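Local structure of peptidoglycan-recognition protein LB (Drosophila melanogaster, 7NT0) at residues A38-I43 with N107-G112; I42-Y47 with L152-V157; W75-F80 with T92-N97. The protein hydrolyses the amide bond between N-acetylmuramoyl and L-alanine in bacterial peptidoglycan with the help of one zinc ion, probably turning biologically active fragments into inactive ones. The protein carries 1 engineered substitution. All blocks are in the same frame, centred on the assembly; numbering follows the deposited sequence.

In the fold
After the short strand 17-18 the chain enters strand 38-45, where both interaction 1 and interaction 2 start. Helix 55-72 follows, then the loop 75-80. Interaction 3 closes a short loop around strands 82-84 and 90-92 by joining 75-80 to 92-97. Interaction 1 closes a larger loop when 107-112 returns beside 38-43. Interaction 2 closes the longest, when 152-157 reaches 42-47 on the other side of the same strand. Interaction 3 is nested inside both of these loops. Interactions 1 and 2 share I42 and I43 and join three neighbouring parallel strands. All three contacts touch the bound muropeptide, and F80 of interaction 3 packs on H44 of interaction 2.

Interaction 1: A38-I43 with N107-G112; sequences APYVII and NDKSVG. With MLD (glcnac(beta1-4)-murnac(1,6-anhydro)-L-ala-gamma-D-glu-meso-a2pm-D-ala), chain D.
Two neighbouring parallel strands of the mixed central sheet of the amidase fold meet here, with Y40, V41 and I42 facing S110, V111 and G112. The strands run at 20° to each other. Alternate bonds of a parallel pair tie them: V111 N gives to Y40 O at 3.0 Å, and I42 N gives to V111 O at 2.9 Å and nearly straight. At the entry to the pair, a weak bond from Y40 N to K109 O (3.2 Å) joins the two chains.

P39 CD lies 3.1 Å from K109 O, which also sits at the edge of the Y40 ring, near its plane. The aliphatic part of K109 runs beside the Y40 side chain in the same direction, with CD 4.0 Å from Y40 CE1. The K109 chain then bends at chi3 (69°) and chi4 (63°), which carries NZ away from the ring to a salt bridge with D108 OD1. NZ also bonds to K105 O.

Y40, I42 and S110 share one face of the sheet, and I42 CD1 rests on S110 CB there. S110 OG is held by Y106 O. V41 and V111 lie on the opposite face, where A38 CB meets V111 CG2. The loop before the second strand reaches the bound muropeptide: N107 ND2 gives bonds to its OBE, at 2.8 Å, and to its OBO, at 2.9 Å.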
loop_
_atom_site.group_PDB
_atom_site.type_symbol
_atom_site.label_atom_id
_atom_site.label_comp_id
_atom_site.label_asym_id
_atom_site.label_seq_id
_atom_site.Cartn_x
_atom_site.Cartn_y
_atom_site.Cartn_z
ATOM N N ALA A 38 -10.258 -9.489 -4.236
ATOM C CA ALA A 38 -10.039 -9.145 -2.818
ATOM C C ALA A 38 -11.270 -8.431 -2.291
ATOM O O ALA A 38 -11.743 -7.463 -2.899
ATOM C CB ALA A 38 -8.788 -8.286 -2.677
ATOM N N PRO A 39 -11.830 -8.868 -1.149
ATOM C CA PRO A 39 -12.959 -8.167 -0.557
ATOM C C PRO A 39 -12.599 -6.917 0.244
ATOM O O PRO A 39 -13.511 -6.154 0.540
ATOM C CB PRO A 39 -13.565 -9.230 0.375
ATOM C CG PRO A 39 -12.394 -10.082 0.751
ATOM C CD PRO A 39 -11.569 -10.166 -0.507
ATOM N N TYR A 40 -11.302 -6.688 0.516
ATOM C CA TYR A 40 -10.858 -5.539 1.347
ATOM C C TYR A 40 -9.749 -4.770 0.625
ATOM O O TYR A 40 -8.936 -5.365 -0.066
ATOM C CB TYR A 40 -10.350 -5.969 2.722
ATOM C CG TYR A 40 -11.425 -6.556 3.584
ATOM C CD1 TYR A 40 -11.605 -7.925 3.643
ATOM C CD2 TYR A 40 -12.320 -5.734 4.233
ATOM C CE1 TYR A 40 -12.620 -8.483 4.400
ATOM C CE2 TYR A 40 -13.337 -6.279 5.001
ATOM C CZ TYR A 40 -13.487 -7.648 5.072
ATOM O OH TYR A 40 -14.484 -8.187 5.835
ATOM N N VAL A 41 -9.812 -3.461 0.775
ATOM C CA VAL A 41 -8.688 -2.552 0.449
ATOM C C VAL A 41 -8.308 -1.855 1.755
ATOM O O VAL A 41 -9.166 -1.257 2.408
ATOM C CB VAL A 41 -9.085 -1.546 -0.643
ATOM C CG1 VAL A 41 -7.969 -0.525 -0.853
ATOM C CG2 VAL A 41 -9.457 -2.260 -1.924
ATOM N N ILE A 42 -7.039 -1.957 2.125
ATOM C CA ILE A 42 -6.524 -1.444 3.410
ATOM C C ILE A 42 -5.485 -0.375 3.087
ATOM O O ILE A 42 -4.509 -0.647 2.384
ATOM C CB ILE A 42 -5.995 -2.569 4.304
ATOM C CG1 ILE A 42 -7.144 -3.558 4.581
ATOM C CG2 ILE A 42 -5.425 -1.964 5.588
ATOM C CD1 ILE A 42 -6.810 -4.622 5.516
ATOM N N ILE A 43 -5.723 0.824 3.550
ATOM C CA ILE A 43 -4.839 1.979 3.323
ATOM C C ILE A 43 -3.875 2.123 4.497
ATOM O O ILE A 43 -4.278 2.048 5.695
ATOM C CB ILE A 43 -5.672 3.243 3.113
ATOM C CG1 ILE A 43 -6.684 3.068 1.979
ATOM C CG2 ILE A 43 -4.785 4.459 2.902
ATOM C CD1 ILE A 43 -6.061 2.712 0.623
ATOM N N ASN A 107 -4.410 -10.306 5.273
ATOM C CA ASN A 107 -3.318 -10.402 4.288
ATOM C C ASN A 107 -3.713 -11.295 3.118
ATOM O O ASN A 107 -3.159 -11.093 2.013
ATOM C CB ASN A 107 -2.054 -10.900 4.955
ATOM C CG ASN A 107 -1.392 -9.828 5.781
ATOM O OD1 ASN A 107 -1.322 -8.654 5.392
ATOM N ND2 ASN A 107 -0.876 -10.222 6.921
ATOM N N ASP A 108 -4.620 -12.258 3.325
ATOM C CA ASP A 108 -4.975 -13.206 2.247
ATOM C C ASP A 108 -6.290 -12.760 1.621
ATOM O O ASP A 108 -6.908 -13.581 0.910
ATOM C CB ASP A 108 -5.015 -14.647 2.789
ATOM C CG ASP A 108 -6.077 -14.857 3.862
ATOM O OD1 ASP A 108 -6.765 -13.875 4.222
ATOM O OD2 ASP A 108 -6.203 -16.003 4.358
ATOM N N LYS A 109 -6.723 -11.523 1.849
ATOM C CA LYS A 109 -8.069 -11.112 1.383
ATOM C C LYS A 109 -8.109 -9.603 1.160
ATOM O O LYS A 109 -9.215 -9.015 1.158
ATOM C CB LYS A 109 -9.130 -11.601 2.382
ATOM C CG LYS A 109 -8.956 -11.108 3.818
ATOM C CD LYS A 109 -10.080 -11.513 4.783
ATOM C CE LYS A 109 -10.125 -12.997 5.092
ATOM N NZ LYS A 109 -8.894 -13.470 5.777
ATOM N N SER A 110 -6.962 -8.988 0.864
ATOM C CA SER A 110 -6.946 -7.512 0.721
ATOM C C SER A 110 -5.878 -7.094 -0.276
ATOM O O SER A 110 -4.962 -7.878 -0.641
ATOM C CB SER A 110 -6.723 -6.826 2.060
ATOM O OG SER A 110 -5.407 -7.057 2.530
ATOM N N VAL A 111 -6.048 -5.866 -0.718
ATOM C CA VAL A 111 -5.005 -5.073 -1.373
ATOM C C VAL A 111 -4.552 -4.063 -0.324
ATOM O O VAL A 111 -5.368 -3.235 0.097
ATOM C CB VAL A 111 -5.549 -4.378 -2.633
ATOM C CG1 VAL A 111 -4.449 -3.652 -3.398
ATOM C CG2 VAL A 111 -6.210 -5.382 -3.549
ATOM N N GLY A 112 -3.275 -4.128 0.065
ATOM C CA GLY A 112 -2.680 -3.193 1.013
ATOM C C GLY A 112 -1.971 -2.123 0.245
ATOM O O GLY A 112 -0.997 -2.461 -0.433
HETATM C CAI MLD D . 2.950 0.934 8.185
HETATM C CAL MLD D . 2.451 -0.451 8.255
HETATM O OAM MLD D . 1.330 -0.651 8.678
HETATM N N MLD D . 3.337 -1.392 7.917
HETATM C CA MLD D . 2.961 -2.782 7.826
HETATM C CB MLD D . 3.838 -3.495 6.804
HETATM C C MLD D . 3.021 -3.524 9.161
HETATM O O MLD D . 4.027 -3.481 9.857
HETATM N NAN MLD D . 1.940 -4.213 9.484
HETATM C CAO MLD D . 1.987 -5.342 10.383
HETATM C CAP MLD D . 0.979 -5.197 11.552
HETATM O OBA MLD D . 1.403 -5.450 12.661
HETATM O OAQ MLD D . -0.177 -4.759 11.341
HETATM C CBB MLD D . 1.845 -6.578 9.517
HETATM C CBC MLD D . 2.411 -7.789 10.159
HETATM C CBD MLD D . 2.051 -8.959 9.292
HETATM O OBE MLD D . 0.997 -9.019 8.645
HETATM N NBF MLD D . 2.964 -9.930 9.302
HETATM C CBG MLD D . 2.695 -11.181 8.645
HETATM C CBH MLD D . 1.578 -11.966 9.370
HETATM O OBI MLD D . 1.414 -11.791 10.568
HETATM N NBJ MLD D . 0.743 -12.742 8.651
HETATM C CBK MLD D . -0.353 -13.530 9.242
HETATM C CBL MLD D . -0.256 -14.985 8.799
HETATM C CBM MLD D . -1.790 -13.073 8.884
HETATM O OBO MLD D . -2.027 -12.741 7.710
HETATM O OBN MLD D . -2.652 -13.139 9.765
HETATM C CBP MLD D . 4.058 -11.864 8.570
HETATM C CBQ MLD D . 4.195 -12.633 7.296
HETATM C CBR MLD D . 5.569 -13.200 7.008
HETATM C CBS MLD D . 5.614 -13.975 5.698
HETATM C CBT MLD D . 5.403 -13.022 4.499
HETATM O OBV MLD D . 6.266 -12.144 4.287
HETATM O OBU MLD D . 4.419 -13.246 3.789
HETATM N NBW MLD D . 4.541 -15.009 5.708
#

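Interaction 2: I42-Y47 with L152-V157; sequences IIHHSY and LGHRQV. With ZN (zinc ion), chain C; MLD (glcnac(beta1-4)-murnac(1,6-anhydro)-L-ala-gamma-D-glu-meso-a2pm-D-ala), chain D.
H44 and H154 meet at the catalytic zinc ion, each binding it through ND1 at 2.1 Å. The two ND1 atoms are 3.1 Å apart and share the metal, not a proton. Ligand OAM binds the same zinc at 1.9 Å, and C162 SG completes the site. The rings form an offset edge-to-face pair, with planes at 64°: H44 CE1 lies over one face of H154, toward its rim. With chi1 at -168°, the H154 ring points away from its own backbone N and across to the metal. H154 NE2 makes a weak bond to ligand OAQ, while H44 NE2 is bonded to H102 ND1.

Two backbone bonds join the strands, and the second fixes the backbone of H154. I43 N gives to L152 O at 2.9 Å, and H154 N gives to I43 O at 3.0 Å. Beyond the strand end, Q156 OE1 turns back and accepts from G153 N at 2.7 Å.

Packing lies further out. I42 CG2 sits against H154 N at 3.8 Å, and its CD1 reaches V157 CG2. I43 projects to the other face of the sheet, where it touches L167 and I171 of helix 165-171. This zinc site of two histidines and one cysteine, with the histidines at or just past the ends of two parallel strands, is characteristic of amidase-type peptidoglycan-recognition proteins.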
loop_
_atom_site.group_PDB
_atom_site.type_symbol
_atom_site.label_atom_id
_atom_site.label_comp_id
_atom_site.label_asym_id
_atom_site.label_seq_id
_atom_site.Cartn_x
_atom_site.Cartn_y
_atom_site.Cartn_z
ATOM N N ILE A 42 -7.039 -1.957 2.125
ATOM C CA ILE A 42 -6.524 -1.444 3.410
ATOM C C ILE A 42 -5.485 -0.375 3.087
ATOM O O ILE A 42 -4.509 -0.647 2.384
ATOM C CB ILE A 42 -5.995 -2.569 4.304
ATOM C CG1 ILE A 42 -7.144 -3.558 4.581
ATOM C CG2 ILE A 42 -5.425 -1.964 5.588
ATOM C CD1 ILE A 42 -6.810 -4.622 5.516
ATOM N N ILE A 43 -5.723 0.824 3.550
ATOM C CA ILE A 43 -4.839 1.979 3.323
ATOM C C ILE A 43 -3.875 2.123 4.497
ATOM O O ILE A 43 -4.278 2.048 5.695
ATOM C CB ILE A 43 -5.672 3.243 3.113
ATOM C CG1 ILE A 43 -6.684 3.068 1.979
ATOM C CG2 ILE A 43 -4.785 4.459 2.902
ATOM C CD1 ILE A 43 -6.061 2.712 0.623
ATOM N N HIS A 44 -2.627 2.391 4.144
ATOM C CA HIS A 44 -1.521 2.615 5.076
ATOM C C HIS A 44 -0.853 3.930 4.720
ATOM O O HIS A 44 -0.909 4.334 3.543
ATOM C CB HIS A 44 -0.503 1.469 4.940
ATOM C CG HIS A 44 -1.029 0.108 5.216
ATOM N ND1 HIS A 44 -0.950 -0.500 6.454
ATOM C CD2 HIS A 44 -1.644 -0.786 4.401
ATOM C CE1 HIS A 44 -1.471 -1.726 6.374
ATOM N NE2 HIS A 44 -1.916 -1.918 5.122
ATOM N N HIS A 45 -0.063 4.464 5.667
ATOM C CA HIS A 45 1.021 5.414 5.368
ATOM C C HIS A 45 2.338 4.765 5.764
ATOM O O HIS A 45 2.324 3.808 6.515
ATOM C CB HIS A 45 0.812 6.785 5.995
ATOM C CG HIS A 45 1.092 6.846 7.470
ATOM N ND1 HIS A 45 1.321 8.058 8.102
ATOM C CD2 HIS A 45 1.059 5.920 8.443
ATOM C CE1 HIS A 45 1.490 7.833 9.402
ATOM N NE2 HIS A 45 1.339 6.551 9.638
ATOM N N SER A 46 3.447 5.231 5.227
ATOM C CA SER A 46 4.759 4.619 5.587
ATOM C C SER A 46 5.222 5.128 6.948
ATOM O O SER A 46 5.951 4.369 7.628
ATOM C CB SER A 46 5.796 4.790 4.509
ATOM O OG SER A 46 6.114 6.142 4.277
ATOM N N TYR A 47 4.928 6.399 7.267
ATOM C CA TYR A 47 5.399 7.154 8.465
ATOM C C TYR A 47 6.887 7.470 8.303
ATOM O O TYR A 47 7.272 8.648 8.252
ATOM C CB TYR A 47 5.108 6.333 9.726
ATOM C CG TYR A 47 5.555 6.991 11.006
ATOM C CD1 TYR A 47 5.027 8.189 11.424
ATOM C CD2 TYR A 47 6.510 6.369 11.799
ATOM C CE1 TYR A 47 5.421 8.756 12.633
ATOM C CE2 TYR A 47 6.912 6.909 13.010
ATOM C CZ TYR A 47 6.353 8.104 13.431
ATOM O OH TYR A 47 6.823 8.644 14.600
ATOM N N LEU A 152 -10.845 0.155 4.115
ATOM C CA LEU A 152 -10.513 0.367 5.540
ATOM C C LEU A 152 -9.184 1.116 5.655
ATOM O O LEU A 152 -8.350 0.949 4.749
ATOM C CB LEU A 152 -10.377 -0.985 6.220
ATOM C CG LEU A 152 -11.619 -1.875 6.184
ATOM C CD1 LEU A 152 -11.288 -3.258 6.698
ATOM C CD2 LEU A 152 -12.743 -1.251 6.977
ATOM N N GLY A 153 -8.967 1.787 6.780
ATOM C CA GLY A 153 -7.615 2.185 7.229
ATOM C C GLY A 153 -7.054 1.082 8.095
ATOM O O GLY A 153 -7.841 0.371 8.770
ATOM N N HIS A 154 -5.741 0.908 8.092
ATOM C CA HIS A 154 -5.062 -0.099 8.946
ATOM C C HIS A 154 -5.619 -0.041 10.405
ATOM O O HIS A 154 -5.846 -1.114 10.992
ATOM C CB HIS A 154 -3.558 0.108 8.870
ATOM C CG HIS A 154 -2.767 -1.018 9.451
ATOM N ND1 HIS A 154 -1.411 -0.958 9.511
ATOM C CD2 HIS A 154 -3.138 -2.201 10.007
ATOM C CE1 HIS A 154 -0.940 -2.050 10.096
ATOM N NE2 HIS A 154 -1.999 -2.875 10.375
ATOM N N ARG A 155 -5.777 1.140 10.949
ATOM C CA ARG A 155 -6.144 1.361 12.381
ATOM C C ARG A 155 -7.514 0.743 12.688
ATOM O O ARG A 155 -7.847 0.623 13.868
ATOM C CB ARG A 155 -6.217 2.848 12.699
ATOM C CG ARG A 155 -7.230 3.597 11.844
ATOM C CD ARG A 155 -7.545 4.970 12.377
ATOM N NE ARG A 155 -6.355 5.774 12.430
ATOM C CZ ARG A 155 -6.256 6.980 13.001
ATOM N NH1 ARG A 155 -7.321 7.551 13.542
ATOM N NH2 ARG A 155 -5.099 7.611 13.012
ATOM N N GLN A 156 -8.320 0.422 11.689
ATOM C CA GLN A 156 -9.645 -0.188 11.939
ATOM C C GLN A 156 -9.481 -1.673 12.258
ATOM O O GLN A 156 -10.435 -2.251 12.805
ATOM C CB GLN A 156 -10.586 0.037 10.762
ATOM C CG GLN A 156 -10.975 1.472 10.567
ATOM C CD GLN A 156 -11.792 1.651 9.311
ATOM O OE1 GLN A 156 -11.276 1.877 8.199
ATOM N NE2 GLN A 156 -13.108 1.597 9.470
ATOM N N VAL A 157 -8.351 -2.298 11.932
ATOM C CA VAL A 157 -8.186 -3.762 12.090
ATOM C C VAL A 157 -6.961 -4.102 12.961
ATOM O O VAL A 157 -6.682 -5.284 13.116
ATOM C CB VAL A 157 -8.137 -4.465 10.728
ATOM C CG1 VAL A 157 -9.391 -4.176 9.898
ATOM C CG2 VAL A 157 -6.893 -4.119 9.923
HETATM ZN ZN ZN C . -0.298 0.326 8.247
HETATM C CAI MLD D . 2.950 0.934 8.185
HETATM C CAL MLD D . 2.451 -0.451 8.255
HETATM O OAM MLD D . 1.330 -0.651 8.678
HETATM N N MLD D . 3.337 -1.392 7.917
HETATM C CA MLD D . 2.961 -2.782 7.826
HETATM C CB MLD D . 3.838 -3.495 6.804
HETATM C C MLD D . 3.021 -3.524 9.161
HETATM O O MLD D . 4.027 -3.481 9.857
HETATM N NAN MLD D . 1.940 -4.213 9.484
HETATM C CAO MLD D . 1.987 -5.342 10.383
HETATM C CAP MLD D . 0.979 -5.197 11.552
HETATM O OBA MLD D . 1.403 -5.450 12.661
HETATM O OAQ MLD D . -0.177 -4.759 11.341
HETATM C CBB MLD D . 1.845 -6.578 9.517
HETATM C CBC MLD D . 2.411 -7.789 10.159
HETATM C CBD MLD D . 2.051 -8.959 9.292
HETATM O OBE MLD D . 0.997 -9.019 8.645
HETATM N NBF MLD D . 2.964 -9.930 9.302
HETATM C CBG MLD D . 2.695 -11.181 8.645
HETATM C CBH MLD D . 1.578 -11.966 9.370
HETATM O OBI MLD D . 1.414 -11.791 10.568
HETATM N NBJ MLD D . 0.743 -12.742 8.651
HETATM C CBK MLD D . -0.353 -13.530 9.242
HETATM C CBL MLD D . -0.256 -14.985 8.799
HETATM C CBM MLD D . -1.790 -13.073 8.884
HETATM O OBO MLD D . -2.027 -12.741 7.710
HETATM O OBN MLD D . -2.652 -13.139 9.765
HETATM C CBP MLD D . 4.058 -11.864 8.570
HETATM C CBQ MLD D . 4.195 -12.633 7.296
HETATM C CBR MLD D . 5.569 -13.200 7.008
HETATM C CBS MLD D . 5.614 -13.975 5.698
HETATM C CBT MLD D . 5.403 -13.022 4.499
HETATM O OBV MLD D . 6.266 -12.144 4.287
HETATM O OBU MLD D . 4.419 -13.246 3.789
HETATM N NBW MLD D . 4.541 -15.009 5.708
#

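Interaction 3: W75-F80 with T92-N97; sequences WNDIGF and TGRGFN. Engineered in segment 75-80: F80 (natural residue Tyr). With MLD (glcnac(beta1-4)-murnac(1,6-anhydro)-L-ala-gamma-D-glu-meso-a2pm-D-ala), chain D.
R94 lies across the loop 75-80 and joins it to the loop 92-97 by hydrogen bonds from its side chain and its backbone. NE gives to I78 O at 2.7 Å, and NH2 gives to D77 O at 3.1 Å. Both oxygens lie near the guanidinium plane, at its edge. NH2 approaches D77 O from above the carbonyl plane, 50° out of it. R94 N adds a nearly straight bond to F80 O at 2.9 Å, in the carbonyl plane and on a lone pair. The R94 chain is extended from CG to NE (chi3 180°), which carries the guanidinium group past the D77 and I78 carbonyls to the ligand.

The charged end meets a carboxylate of the bound muropeptide, on its meso-diaminopimelate residue. NH1 bonds to OBU at 2.8 Å and NH2 to OBV at 2.7 Å, while N76 N also grips OBV. An arginine paired with this carboxylate is the feature by which DAP-type peptidoglycan-recognition proteins recognise their ligand. A lysine in place of R94 would probably be unable to hold this carboxylate and the D77 and I78 carbonyls together, leaving some of them without a donor. D77 OD2 is near R94 but well out of its guanidinium plane; its salt bridge is with R20.

Packing contacts complete the arrangement. A side chain at G93 would run into F80 O, and I78 CG2, 3.8 Å from G93 CA, would also be tight against it. W75 lays one ring face against the ligand peptide. F80, an engineered replacement for the natural tyrosine, brings CZ within 3.4 Å of ligand N.

The first loop follows helix 55-72, on whose M62, M65, Q66 and H69 the side chain of I78 rests, and leads into strand 82-84. The second leaves strand 90-92, and its F96 reaches V111 of strand 110-115 and L135 and F138 of helix 126-142.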
loop_
_atom_site.group_PDB
_atom_site.type_symbol
_atom_site.label_atom_id
_atom_site.label_comp_id
_atom_site.label_asym_id
_atom_site.label_seq_id
_atom_site.Cartn_x
_atom_site.Cartn_y
_atom_site.Cartn_z
ATOM N N TRP A 75 10.602 -10.935 6.481
ATOM C CA TRP A 75 9.456 -11.253 5.612
ATOM C C TRP A 75 9.925 -11.659 4.218
ATOM O O TRP A 75 11.130 -11.497 3.849
ATOM C CB TRP A 75 8.499 -10.061 5.578
ATOM C CG TRP A 75 7.899 -9.698 6.894
ATOM C CD1 TRP A 75 7.914 -10.371 8.086
ATOM C CD2 TRP A 75 7.182 -8.482 7.134
ATOM N NE1 TRP A 75 7.235 -9.661 9.051
ATOM C CE2 TRP A 75 6.784 -8.483 8.489
ATOM C CE3 TRP A 75 6.857 -7.397 6.319
ATOM C CZ2 TRP A 75 6.056 -7.437 9.037
ATOM C CZ3 TRP A 75 6.101 -6.392 6.855
ATOM C CH2 TRP A 75 5.737 -6.400 8.204
ATOM N N ASN A 76 9.003 -12.202 3.443
ATOM C CA ASN A 76 9.225 -12.696 2.067
ATOM C C ASN A 76 9.553 -11.514 1.169
ATOM O O ASN A 76 10.274 -11.698 0.196
ATOM C CB ASN A 76 8.001 -13.449 1.588
ATOM C CG ASN A 76 7.920 -14.806 2.249
ATOM O OD1 ASN A 76 6.852 -15.414 2.358
ATOM N ND2 ASN A 76 9.059 -15.305 2.651
ATOM N N ASP A 77 8.990 -10.348 1.464
ATOM C CA ASP A 77 9.006 -9.250 0.485
ATOM C C ASP A 77 8.529 -8.001 1.221
ATOM O O ASP A 77 8.058 -8.129 2.408
ATOM C CB ASP A 77 8.097 -9.584 -0.688
ATOM C CG ASP A 77 8.257 -8.697 -1.907
ATOM O OD1 ASP A 77 9.229 -7.928 -1.956
ATOM O OD2 ASP A 77 7.378 -8.781 -2.802
ATOM N N ILE A 78 8.619 -6.859 0.555
ATOM C CA ILE A 78 7.860 -5.671 1.021
ATOM C C ILE A 78 6.452 -6.147 1.390
ATOM O O ILE A 78 5.846 -6.976 0.658
ATOM C CB ILE A 78 7.884 -4.523 -0.006
ATOM C CG1 ILE A 78 7.449 -3.214 0.652
ATOM C CG2 ILE A 78 7.105 -4.861 -1.271
ATOM C CD1 ILE A 78 7.582 -2.006 -0.228
ATOM N N GLY A 79 5.913 -5.655 2.510
ATOM C CA GLY A 79 4.649 -6.185 3.056
ATOM C C GLY A 79 3.407 -5.761 2.270
ATOM O O GLY A 79 2.344 -6.437 2.362
ATOM N N PHE A 80 3.499 -4.624 1.578
ATOM C CA PHE A 80 2.351 -3.970 0.920
ATOM C C PHE A 80 2.157 -4.529 -0.498
ATOM O O PHE A 80 3.122 -4.960 -1.178
ATOM C CB PHE A 80 2.595 -2.469 0.830
ATOM C CG PHE A 80 2.886 -1.805 2.137
ATOM C CD1 PHE A 80 1.891 -1.677 3.079
ATOM C CD2 PHE A 80 4.130 -1.284 2.421
ATOM C CE1 PHE A 80 2.112 -1.030 4.290
ATOM C CE2 PHE A 80 4.362 -0.646 3.634
ATOM C CZ PHE A 80 3.359 -0.533 4.577
ATOM N N THR A 92 4.376 -1.336 -7.867
ATOM C CA THR A 92 3.942 -2.710 -7.561
ATOM C C THR A 92 4.789 -3.210 -6.399
ATOM O O THR A 92 6.015 -3.196 -6.485
ATOM C CB THR A 92 4.087 -3.637 -8.761
ATOM O OG1 THR A 92 3.324 -3.070 -9.826
ATOM C CG2 THR A 92 3.677 -5.054 -8.441
ATOM N N GLY A 93 4.134 -3.644 -5.334
ATOM C CA GLY A 93 4.799 -4.335 -4.223
ATOM C C GLY A 93 4.600 -5.819 -4.447
ATOM O O GLY A 93 5.031 -6.351 -5.514
ATOM N N ARG A 94 3.857 -6.464 -3.563
ATOM C CA ARG A 94 3.493 -7.885 -3.796
ATOM C C ARG A 94 2.490 -8.020 -4.937
ATOM O O ARG A 94 2.476 -9.097 -5.553
ATOM C CB ARG A 94 2.910 -8.505 -2.551
ATOM C CG ARG A 94 3.909 -8.460 -1.414
ATOM C CD ARG A 94 3.578 -9.430 -0.345
ATOM N NE ARG A 94 4.554 -9.340 0.712
ATOM C CZ ARG A 94 4.713 -10.238 1.689
ATOM N NH1 ARG A 94 3.933 -11.294 1.785
ATOM N NH2 ARG A 94 5.664 -10.069 2.590
ATOM N N GLY A 95 1.720 -6.986 -5.228
ATOM C CA GLY A 95 0.768 -7.020 -6.333
ATOM C C GLY A 95 -0.552 -7.678 -5.954
ATOM O O GLY A 95 -0.823 -7.961 -4.766
ATOM N N PHE A 96 -1.462 -7.749 -6.920
ATOM C CA PHE A 96 -2.824 -8.293 -6.681
ATOM C C PHE A 96 -2.744 -9.805 -6.448
ATOM O O PHE A 96 -1.924 -10.480 -7.070
ATOM C CB PHE A 96 -3.717 -7.991 -7.894
ATOM C CG PHE A 96 -4.087 -6.534 -8.061
ATOM C CD1 PHE A 96 -3.718 -5.843 -9.201
ATOM C CD2 PHE A 96 -4.853 -5.886 -7.113
ATOM C CE1 PHE A 96 -4.052 -4.499 -9.355
ATOM C CE2 PHE A 96 -5.210 -4.546 -7.271
ATOM C CZ PHE A 96 -4.827 -3.869 -8.404
ATOM N N ASN A 97 -3.563 -10.301 -5.535
ATOM C CA ASN A 97 -3.829 -11.753 -5.317
ATOM C C ASN A 97 -2.574 -12.414 -4.739
ATOM O O ASN A 97 -2.405 -13.666 -4.856
ATOM C CB ASN A 97 -4.356 -12.411 -6.596
ATOM C CG ASN A 97 -5.804 -12.060 -6.816
ATOM O OD1 ASN A 97 -6.123 -11.109 -7.512
ATOM N ND2 ASN A 97 -6.678 -12.763 -6.126
HETATM C CAI MLD D . 2.950 0.934 8.185
HETATM C CAL MLD D . 2.451 -0.451 8.255
HETATM O OAM MLD D . 1.330 -0.651 8.678
HETATM N N MLD D . 3.337 -1.392 7.917
HETATM C CA MLD D . 2.961 -2.782 7.826
HETATM C CB MLD D . 3.838 -3.495 6.804
HETATM C C MLD D . 3.021 -3.524 9.161
HETATM O O MLD D . 4.027 -3.481 9.857
HETATM N NAN MLD D . 1.940 -4.213 9.484
HETATM C CAO MLD D . 1.987 -5.342 10.383
HETATM C CAP MLD D . 0.979 -5.197 11.552
HETATM O OBA MLD D . 1.403 -5.450 12.661
HETATM O OAQ MLD D . -0.177 -4.759 11.341
HETATM C CBB MLD D . 1.845 -6.578 9.517
HETATM C CBC MLD D . 2.411 -7.789 10.159
HETATM C CBD MLD D . 2.051 -8.959 9.292
HETATM O OBE MLD D . 0.997 -9.019 8.645
HETATM N NBF MLD D . 2.964 -9.930 9.302
HETATM C CBG MLD D . 2.695 -11.181 8.645
HETATM C CBH MLD D . 1.578 -11.966 9.370
HETATM O OBI MLD D . 1.414 -11.791 10.568
HETATM N NBJ MLD D . 0.743 -12.742 8.651
HETATM C CBK MLD D . -0.353 -13.530 9.242
HETATM C CBL MLD D . -0.256 -14.985 8.799
HETATM C CBM MLD D . -1.790 -13.073 8.884
HETATM O OBO MLD D . -2.027 -12.741 7.710
HETATM O OBN MLD D . -2.652 -13.139 9.765
HETATM C CBP MLD D . 4.058 -11.864 8.570
HETATM C CBQ MLD D . 4.195 -12.633 7.296
HETATM C CBR MLD D . 5.569 -13.200 7.008
HETATM C CBS MLD D . 5.614 -13.975 5.698
HETATM C CBT MLD D . 5.403 -13.022 4.499
HETATM O OBV MLD D . 6.266 -12.144 4.287
HETATM O OBU MLD D . 4.419 -13.246 3.789
HETATM N NBW MLD D . 4.541 -15.009 5.708
#